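Local coordinates for protein putative nucleoside-diphosphate-sugar epimerase (Staphylococcus aureus subsp. aureus, PDB 3E48) that is of unknown function but probably binds NAD(P)H in a Rossmann-type domain, as nucleoside-diphosphate-sugar epimerases do, at residues B[80-85]-B[118-123]; B[110-115]-B[252-257]. One frame throughout, in Å; residues are numbered along the deposited sequence.

From the N terminus, the chain first meets interaction 1 at 80-85, just beyond strand 68-71, then continues along helix 84-96 and through strand 100-106. The loop that follows carries 110-115, the first half of interaction 2, and leads, two residues on, into 118-123, where interaction 1 closes a loop with 32 residues between its segments. Interaction 2 closes much later, at 252-257 after helix 239-251, so the two contacts cross rather than nest. Interaction 1 ties together two helical parts of the Rossmann-type domain; interaction 2 binds that domain to the C-terminal region. They meet where Ser118 OG lies 2.9 Å from Asn113 O, a probable hydrogen bond.

Interaction 1: residues B[80-85]-B[118-123]; sequences FKRIPE and SPYFGY
Arg82 and Ile83 pack against Tyr120 and Tyr123 in a buried, aromatic-rich contact between the short helix 79-82, the start of helix 84-96 and the first turns of helix 118-131. The aliphatic part of Arg82 lies across Tyr120: CD sits over the middle of one ring face, 3.3 Å from the centroid and almost on the ring normal, a CH-pi contact. Because CG is anti to the backbone N (chi1 -166°), the chain runs out across the ring before bending at chi3. Its guanidinium adds a cation-pi contact, with CZ 4.9 Å from the Tyr120 centroid, while NH1 approaches Phe121 CZ at 3.7 Å. The guanidinium plane is tilted 64° to the Tyr120 ring, and Arg82 NE is hydrogen-bonded to Ile76 O. The helices belong to the Rossmann-type domain, in the connections that follow the parallel strands 68-71 and 100-106; Tyr120 also touches Phe71 and Phe103 of those strands. Both ends of Ile83 lie against Tyr123. CG2 makes an off-centre CH-pi contact with this ring, coming within 3.6 Å of Tyr123 CE1, and CD1 lies over a face of the same ring while also reaching Tyr120 CD1 at 3.9 Å. The Tyr123 hydroxyl continues past this apolar patch to Glu87. Glu85 comes to the phenol end of Tyr120 with its carboxylate turned 80° to the ring; OE1 is 2.6 Å from Tyr120 OH, and OE2 is hydrogen-bonded to Ser74 OG.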
loop_
_atom_site.group_PDB
_atom_site.type_symbol
_atom_site.label_atom_id
_atom_site.label_comp_id
_atom_site.label_asym_id
_atom_site.label_seq_id
_atom_site.Cartn_x
_atom_site.Cartn_y
_atom_site.Cartn_z
ATOM N N PHE B 80 7.264 -1.867 8.406
ATOM C CA PHE B 80 6.985 -3.144 9.056
ATOM C C PHE B 80 6.693 -2.992 10.544
ATOM O O PHE B 80 5.876 -3.723 11.103
ATOM C CB PHE B 80 8.157 -4.111 8.879
ATOM C CG PHE B 80 7.861 -5.507 9.350
ATOM C CD1 PHE B 80 7.035 -6.346 8.608
ATOM C CD2 PHE B 80 8.394 -5.981 10.546
ATOM C CE1 PHE B 80 6.746 -7.637 9.048
ATOM C CE2 PHE B 80 8.110 -7.271 10.995
ATOM C CZ PHE B 80 7.285 -8.099 10.245
ATOM N N LYS B 81 7.368 -2.046 11.183
ATOM C CA LYS B 81 7.178 -1.822 12.607
ATOM C C LYS B 81 5.901 -1.056 12.929
ATOM O O LYS B 81 5.362 -1.189 14.027
ATOM C CB LYS B 81 8.385 -1.086 13.191
ATOM C CG LYS B 81 9.621 -1.965 13.353
ATOM C CD LYS B 81 10.766 -1.207 14.019
ATOM C CE LYS B 81 10.331 -0.577 15.339
ATOM N NZ LYS B 81 9.816 -1.580 16.316
ATOM N N ARG B 82 5.402 -0.268 11.979
ATOM C CA ARG B 82 4.190 0.502 12.232
ATOM C C ARG B 82 2.904 -0.264 11.882
ATOM O O ARG B 82 1.862 -0.025 12.481
ATOM C CB ARG B 82 4.233 1.836 11.472
ATOM C CG ARG B 82 3.177 2.830 11.945
ATOM C CD ARG B 82 3.090 4.072 11.072
ATOM N NE ARG B 82 4.307 4.881 11.076
ATOM C CZ ARG B 82 4.429 6.039 10.433
ATOM N NH1 ARG B 82 3.405 6.520 9.741
ATOM N NH2 ARG B 82 5.572 6.720 10.473
ATOM N N ILE B 83 2.984 -1.187 10.927
ATOM C CA ILE B 83 1.834 -1.989 10.504
ATOM C C ILE B 83 0.895 -2.500 11.603
ATOM O O ILE B 83 -0.324 -2.415 11.469
ATOM C CB ILE B 83 2.299 -3.225 9.683
ATOM C CG1 ILE B 83 2.935 -2.763 8.382
ATOM C CG2 ILE B 83 1.124 -4.153 9.407
ATOM C CD1 ILE B 83 2.035 -1.883 7.554
ATOM N N PRO B 84 1.444 -3.058 12.693
ATOM C CA PRO B 84 0.584 -3.569 13.770
ATOM C C PRO B 84 -0.461 -2.552 14.232
ATOM O O PRO B 84 -1.540 -2.908 14.701
ATOM C CB PRO B 84 1.589 -3.923 14.862
ATOM C CG PRO B 84 2.776 -4.399 14.051
ATOM C CD PRO B 84 2.865 -3.329 12.985
ATOM N N GLU B 85 -0.115 -1.285 14.069
ATOM C CA GLU B 85 -0.958 -0.153 14.417
ATOM C C GLU B 85 -2.340 -0.255 13.774
ATOM O O GLU B 85 -3.379 -0.192 14.451
ATOM C CB GLU B 85 -0.263 1.082 13.893
ATOM C CG GLU B 85 -0.691 2.372 14.428
ATOM C CD GLU B 85 0.282 3.429 14.004
ATOM O OE1 GLU B 85 0.088 4.042 12.930
ATOM O OE2 GLU B 85 1.265 3.606 14.740
ATOM N N SER B 118 5.627 4.779 2.558
ATOM C CA SER B 118 4.548 4.513 1.608
ATOM C C SER B 118 3.930 3.115 1.794
ATOM O O SER B 118 2.717 2.958 1.674
ATOM C CB SER B 118 5.018 4.708 0.154
ATOM O OG SER B 118 5.913 3.703 -0.254
ATOM N N PRO B 119 4.747 2.089 2.108
ATOM C CA PRO B 119 4.162 0.754 2.288
ATOM C C PRO B 119 3.088 0.753 3.380
ATOM O O PRO B 119 2.038 0.120 3.235
ATOM C CB PRO B 119 5.366 -0.108 2.667
ATOM C CG PRO B 119 6.503 0.571 1.968
ATOM C CD PRO B 119 6.215 2.033 2.248
ATOM N N TYR B 120 3.356 1.464 4.473
ATOM C CA TYR B 120 2.401 1.537 5.575
ATOM C C TYR B 120 1.080 2.147 5.135
ATOM O O TYR B 120 0.016 1.604 5.426
ATOM C CB TYR B 120 2.960 2.366 6.735
ATOM C CG TYR B 120 1.921 2.707 7.788
ATOM C CD1 TYR B 120 1.531 1.768 8.746
ATOM C CD2 TYR B 120 1.304 3.963 7.808
ATOM C CE1 TYR B 120 0.556 2.068 9.699
ATOM C CE2 TYR B 120 0.324 4.270 8.757
ATOM C CZ TYR B 120 -0.041 3.319 9.697
ATOM O OH TYR B 120 -0.998 3.615 10.650
ATOM N N PHE B 121 1.141 3.270 4.432
ATOM C CA PHE B 121 -0.085 3.932 4.003
ATOM C C PHE B 121 -0.833 3.150 2.938
ATOM O O PHE B 121 -2.065 3.136 2.925
ATOM C CB PHE B 121 0.229 5.357 3.550
ATOM C CG PHE B 121 0.618 6.256 4.686
ATOM C CD1 PHE B 121 -0.324 6.614 5.650
ATOM C CD2 PHE B 121 1.928 6.692 4.832
ATOM C CE1 PHE B 121 0.034 7.392 6.751
ATOM C CE2 PHE B 121 2.303 7.472 5.930
ATOM C CZ PHE B 121 1.352 7.822 6.892
ATOM N N GLY B 122 -0.103 2.491 2.046
ATOM C CA GLY B 122 -0.771 1.689 1.042
ATOM C C GLY B 122 -1.475 0.535 1.735
ATOM O O GLY B 122 -2.610 0.196 1.410
ATOM N N TYR B 123 -0.792 -0.070 2.703
ATOM C CA TYR B 123 -1.340 -1.190 3.451
ATOM C C TYR B 123 -2.568 -0.795 4.264
ATOM O O TYR B 123 -3.566 -1.515 4.279
ATOM C CB TYR B 123 -0.256 -1.753 4.369
ATOM C CG TYR B 123 -0.621 -3.018 5.111
ATOM C CD1 TYR B 123 -1.364 -2.974 6.296
ATOM C CD2 TYR B 123 -0.165 -4.259 4.662
ATOM C CE1 TYR B 123 -1.633 -4.138 7.021
ATOM C CE2 TYR B 123 -0.430 -5.423 5.374
ATOM C CZ TYR B 123 -1.158 -5.357 6.552
ATOM O OH TYR B 123 -1.380 -6.514 7.262
#

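Interaction 2: residues B[110-115]-B[252-257]; sequences QHNNPF and RGLLDQ
Gln110 NE2 donates to Leu254 O at 2.9 Å in the one direct hydrogen bond between two loops, a type I beta turn over Gln110-Asn113 and the chain leaving helix 239-251 through a Schellman motif at Gly253. The contact thereby joins the Rossmann-type domain to the C-terminal region. The bond is nearly straight (174°) and uses a lone pair in the carbonyl plane. Gln257 NE2 gives Leu254 O a second donor, from within its own loop, while Gln257 OE1 is hydrogen-bonded to Arg139. The other end of the Gln110 amide is also held: OE1 accepts from Asn113 ND2 at 2.8 Å, which fixes the orientation of the group. Asn113 OD1 in turn receives Phe115 N in an Asx turn.

Van der Waals packing centres on Leu254. Its CD1 rests 3.7 Å from Pro114 CD and equally close to Asn113 CA, and its CB lies beside Asn113 ND2. The extended chain of Arg252 carries its guanidinium past Pro114, whose CG stands 3.8 Å above one face, offset toward the rim.

A water completes the polar links: it donates to Asn112 O at 2.8 Å and accepts from Arg252 NH1.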
loop_
_atom_site.group_PDB
_atom_site.type_symbol
_atom_site.label_atom_id
_atom_site.label_comp_id
_atom_site.label_asym_id
_atom_site.label_seq_id
_atom_site.Cartn_x
_atom_site.Cartn_y
_atom_site.Cartn_z
ATOM N N GLN B 110 1.582 6.462 -3.301
ATOM C CA GLN B 110 1.360 5.795 -4.584
ATOM C C GLN B 110 2.143 4.489 -4.656
ATOM O O GLN B 110 3.099 4.288 -3.908
ATOM C CB GLN B 110 1.754 6.706 -5.749
ATOM C CG GLN B 110 0.996 8.034 -5.769
ATOM C CD GLN B 110 1.822 9.181 -5.213
ATOM O OE1 GLN B 110 2.526 9.025 -4.211
ATOM N NE2 GLN B 110 1.732 10.347 -5.856
ATOM N N HIS B 111 1.742 3.604 -5.564
ATOM C CA HIS B 111 2.409 2.311 -5.700
ATOM C C HIS B 111 3.902 2.430 -5.981
ATOM O O HIS B 111 4.673 1.521 -5.658
ATOM C CB HIS B 111 1.755 1.486 -6.814
ATOM C CG HIS B 111 1.969 2.045 -8.186
ATOM N ND1 HIS B 111 1.165 3.022 -8.729
ATOM C CD2 HIS B 111 2.910 1.769 -9.121
ATOM C CE1 HIS B 111 1.598 3.324 -9.940
ATOM N NE2 HIS B 111 2.655 2.580 -10.202
ATOM N N ASN B 112 4.306 3.544 -6.585
ATOM C CA ASN B 112 5.713 3.767 -6.913
ATOM C C ASN B 112 6.337 4.928 -6.138
ATOM O O ASN B 112 7.309 5.536 -6.588
ATOM C CB ASN B 112 5.872 3.999 -8.423
ATOM C CG ASN B 112 5.175 5.262 -8.903
ATOM O OD1 ASN B 112 4.237 5.750 -8.276
ATOM N ND2 ASN B 112 5.625 5.788 -10.039
ATOM N N ASN B 113 5.787 5.237 -4.968
ATOM C CA ASN B 113 6.337 6.325 -4.170
ATOM C C ASN B 113 7.478 5.772 -3.316
ATOM O O ASN B 113 7.280 4.853 -2.523
ATOM C CB ASN B 113 5.252 6.944 -3.285
ATOM C CG ASN B 113 5.692 8.250 -2.665
ATOM O OD1 ASN B 113 6.678 8.293 -1.943
ATOM N ND2 ASN B 113 4.964 9.328 -2.950
ATOM N N PRO B 114 8.690 6.336 -3.469
ATOM C CA PRO B 114 9.897 5.932 -2.745
ATOM C C PRO B 114 9.957 6.299 -1.265
ATOM O O PRO B 114 10.871 5.865 -0.555
ATOM C CB PRO B 114 11.009 6.596 -3.548
ATOM C CG PRO B 114 10.375 7.872 -3.964
ATOM C CD PRO B 114 8.997 7.427 -4.412
ATOM N N PHE B 115 9.001 7.101 -0.802
ATOM C CA PHE B 115 8.963 7.489 0.605
ATOM C C PHE B 115 8.926 6.213 1.447
ATOM O O PHE B 115 8.088 5.337 1.222
ATOM C CB PHE B 115 7.722 8.350 0.892
ATOM C CG PHE B 115 7.598 8.767 2.333
ATOM C CD1 PHE B 115 8.701 9.265 3.018
ATOM C CD2 PHE B 115 6.383 8.659 3.004
ATOM C CE1 PHE B 115 8.600 9.652 4.356
ATOM C CE2 PHE B 115 6.269 9.042 4.344
ATOM C CZ PHE B 115 7.380 9.540 5.020
ATOM N N ARG B 252 10.505 13.293 -7.993
ATOM C CA ARG B 252 9.833 12.512 -9.025
ATOM C C ARG B 252 8.458 13.068 -9.382
ATOM O O ARG B 252 7.738 12.482 -10.188
ATOM C CB ARG B 252 9.699 11.064 -8.568
ATOM C CG ARG B 252 11.029 10.392 -8.309
ATOM C CD ARG B 252 10.833 8.923 -8.014
ATOM N NE ARG B 252 12.098 8.249 -7.744
ATOM C CZ ARG B 252 12.205 6.956 -7.454
ATOM N NH1 ARG B 252 11.119 6.198 -7.398
ATOM N NH2 ARG B 252 13.397 6.424 -7.218
ATOM N N GLY B 253 8.100 14.194 -8.771
ATOM C CA GLY B 253 6.821 14.820 -9.048
ATOM C C GLY B 253 5.622 14.132 -8.423
ATOM O O GLY B 253 4.484 14.399 -8.810
ATOM N N LEU B 254 5.868 13.263 -7.447
ATOM C CA LEU B 254 4.791 12.529 -6.788
ATOM C C LEU B 254 4.132 13.275 -5.629
ATOM O O LEU B 254 3.163 12.785 -5.046
ATOM C CB LEU B 254 5.313 11.178 -6.283
ATOM C CG LEU B 254 5.841 10.212 -7.351
ATOM C CD1 LEU B 254 6.559 9.049 -6.692
ATOM C CD2 LEU B 254 4.678 9.727 -8.209
ATOM N N LEU B 255 4.656 14.450 -5.290
ATOM C CA LEU B 255 4.098 15.236 -4.192
ATOM C C LEU B 255 3.346 16.483 -4.654
ATOM O O LEU B 255 2.912 17.294 -3.833
ATOM C CB LEU B 255 5.208 15.631 -3.207
ATOM C CG LEU B 255 6.026 14.469 -2.624
ATOM C CD1 LEU B 255 6.957 14.973 -1.528
ATOM C CD2 LEU B 255 5.078 13.414 -2.067
ATOM N N ASP B 256 3.188 16.639 -5.966
ATOM C CA ASP B 256 2.459 17.783 -6.505
ATOM C C ASP B 256 1.025 17.313 -6.704
ATOM O O ASP B 256 0.567 17.096 -7.826
ATOM C CB ASP B 256 3.079 18.245 -7.832
ATOM C CG ASP B 256 2.371 19.457 -8.428
ATOM O OD1 ASP B 256 1.604 20.135 -7.711
ATOM O OD2 ASP B 256 2.591 19.740 -9.624
ATOM N N GLN B 257 0.328 17.141 -5.583
ATOM C CA GLN B 257 -1.050 16.671 -5.584
ATOM C C GLN B 257 -1.989 17.725 -5.035
ATOM O O GLN B 257 -1.754 18.280 -3.958
ATOM C CB GLN B 257 -1.176 15.427 -4.713
ATOM C CG GLN B 257 -0.258 14.287 -5.098
ATOM C CD GLN B 257 -0.424 13.126 -4.149
ATOM O OE1 GLN B 257 -1.544 12.666 -3.916
ATOM N NE2 GLN B 257 0.682 12.638 -3.601
HETATM O O HOH W 1 8.754 6.504 -8.793
#